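Local coordinates for L-serine ammonia-lyase (Rhizomucor miehei CAU432, PDB 5C3U), which belongs to the pyridoxal-phosphate-dependent enzymes and holds pyridoxal-5'-phosphate in a pocket of its two-sheet alpha/beta fold, at residues 36-41 with 305-310. Sequence-based numbering, arbitrary orientation. Where two conformers were deposited one is given.
Sequences CNVFLK and KDVVVL
Two neighbouring parallel strands of the larger, mixed beta-sheet in this pyridoxal-phosphate enzyme, 37-42 and 306-311, pair in register from Asn37 beside Asp306 to Lys41 beside Leu310. The partners are brought together from far apart in the sequence, and strands 24-26 and 174-178 flank them. Three backbone bonds run from Asn37 N to Lys305 O, Phe39 N to Val307 O and Lys41 N to Val309 O; two return from Val307 N to Asn37 O (2.7 Å) and Val309 N to Phe39 O (2.8 Å). Asn37 N to Lys305 O is the most bent, 145° at the hydrogen, where the pairing begins. On the face of Asn37, Phe39 and Lys41, the carboxylate of Asp306 leans back along its own strand, beside Asn37: OD2 comes 3.2 Å from Asn37 CB and lies in the plane of the Phe39 ring, 3.5 Å from its edge atom CE1. Ring and carboxylate planes are nearly perpendicular, 85° apart. With CG beside the backbone N (chi1 -67°), the Phe39 ring is directed back toward this acid; His26 also meets the ring. Further along, Lys41 CB packs 4.0 Å from Leu310 CD2, while NZ leaves the pair for Gln166, Thr22 O and a salt bridge with Glu162. The opposite face is aliphatic. Val38 and Val307 lie alongside each other, and Leu40 CD2 reaches Val309 CB at 3.8 Å; helix 280-290 covers Leu40 and Val309 through Leu286. The acid at the ring's edge is consistent with a weak electrostatic attraction to the positive rim of the aromatic; backbone bonds hold the pair along its whole length, and toward the C-terminal ends, where the Leu310 side chain is about 8 Å from pyridoxal-5'-phosphate, the packing is largely apolar.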
# COMPACT_ATOMS: atom_id res chain seq x y z
N CYS A 36 19.47 6.87 -14.35
CA CYS A 36 19.33 7.04 -12.91
C CYS A 36 19.15 5.66 -12.29
O CYS A 36 18.45 4.84 -12.85
CB CYS A 36 18.09 7.87 -12.62
SG CYS A 36 17.82 8.11 -10.86
N ASN A 37 19.76 5.42 -11.13
CA ASN A 37 19.63 4.12 -10.46
C ASN A 37 18.24 3.91 -9.86
O ASN A 37 17.82 4.67 -8.99
CB ASN A 37 20.66 3.96 -9.36
CG ASN A 37 22.05 3.75 -9.90
OD1 ASN A 37 22.37 2.68 -10.41
ND2 ASN A 37 22.87 4.77 -9.78
N VAL A 38 17.56 2.86 -10.32
CA VAL A 38 16.22 2.53 -9.84
C VAL A 38 16.30 1.28 -8.98
O VAL A 38 16.79 0.23 -9.43
CB VAL A 38 15.24 2.34 -11.03
CG1 VAL A 38 13.86 1.90 -10.55
CG2 VAL A 38 15.13 3.64 -11.81
N PHE A 39 15.82 1.41 -7.74
CA PHE A 39 15.75 0.29 -6.82
C PHE A 39 14.28 0.01 -6.49
O PHE A 39 13.49 0.93 -6.34
CB PHE A 39 16.48 0.59 -5.53
CG PHE A 39 17.97 0.72 -5.70
CD1 PHE A 39 18.55 1.96 -5.91
CD2 PHE A 39 18.77 -0.42 -5.65
CE1 PHE A 39 19.93 2.07 -6.06
CE2 PHE A 39 20.15 -0.32 -5.79
CZ PHE A 39 20.72 0.93 -6.00
N LEU A 40 13.95 -1.27 -6.37
CA LEU A 40 12.58 -1.67 -6.12
C LEU A 40 12.50 -2.37 -4.77
O LEU A 40 13.17 -3.39 -4.55
CB LEU A 40 12.11 -2.61 -7.23
CG LEU A 40 12.27 -2.10 -8.66
CD1 LEU A 40 11.89 -3.19 -9.64
CD2 LEU A 40 11.45 -0.84 -8.90
N LYS A 41 11.71 -1.80 -3.85
CA LYS A 41 11.51 -2.39 -2.52
C LYS A 41 10.34 -3.37 -2.60
O LYS A 41 9.19 -2.97 -2.80
CB LYS A 41 11.27 -1.27 -1.49
CG LYS A 41 11.13 -1.73 -0.05
CD LYS A 41 12.34 -2.54 0.41
CE LYS A 41 12.35 -2.65 1.93
NZ LYS A 41 13.42 -3.59 2.40
N LYS A 305 22.61 9.25 -8.98
CA LYS A 305 21.51 9.35 -8.01
C LYS A 305 20.62 8.11 -8.00
O LYS A 305 20.60 7.34 -8.97
CB LYS A 305 20.68 10.61 -8.28
CG LYS A 305 21.43 11.88 -7.90
CD LYS A 305 20.70 13.13 -8.35
CE LYS A 305 21.36 14.37 -7.77
NZ LYS A 305 20.88 15.61 -8.45
N ASP A 306 19.92 7.91 -6.89
CA ASP A 306 19.11 6.72 -6.64
C ASP A 306 17.63 7.10 -6.48
O ASP A 306 17.32 8.10 -5.83
CB ASP A 306 19.57 6.02 -5.35
CG ASP A 306 21.00 5.46 -5.43
OD1 ASP A 306 21.62 5.28 -4.36
OD2 ASP A 306 21.51 5.18 -6.54
N VAL A 307 16.74 6.32 -7.11
CA VAL A 307 15.31 6.44 -6.82
C VAL A 307 14.81 5.09 -6.33
O VAL A 307 15.21 4.04 -6.85
CB VAL A 307 14.47 6.98 -8.01
CG1 VAL A 307 14.49 6.03 -9.19
CG2 VAL A 307 13.03 7.25 -7.57
N VAL A 308 13.97 5.11 -5.29
CA VAL A 308 13.44 3.88 -4.69
C VAL A 308 11.93 3.83 -4.96
O VAL A 308 11.22 4.79 -4.70
CB VAL A 308 13.66 3.84 -3.16
CG1 VAL A 308 12.95 2.63 -2.54
CG2 VAL A 308 15.14 3.78 -2.81
N VAL A 309 11.45 2.71 -5.50
CA VAL A 309 10.00 2.56 -5.73
C VAL A 309 9.51 1.53 -4.74
O VAL A 309 10.04 0.41 -4.70
CB VAL A 309 9.71 2.07 -7.17
CG1 VAL A 309 8.20 1.94 -7.41
CG2 VAL A 309 10.34 3.01 -8.19
N LEU A 310 8.48 1.88 -3.95
CA LEU A 310 7.89 0.91 -3.03
C LEU A 310 6.91 0.05 -3.78
O LEU A 310 5.84 0.53 -4.19
CB LEU A 310 7.22 1.58 -1.82
CG LEU A 310 8.03 2.63 -1.05
CD1 LEU A 310 7.20 3.13 0.14
CD2 LEU A 310 9.37 2.09 -0.57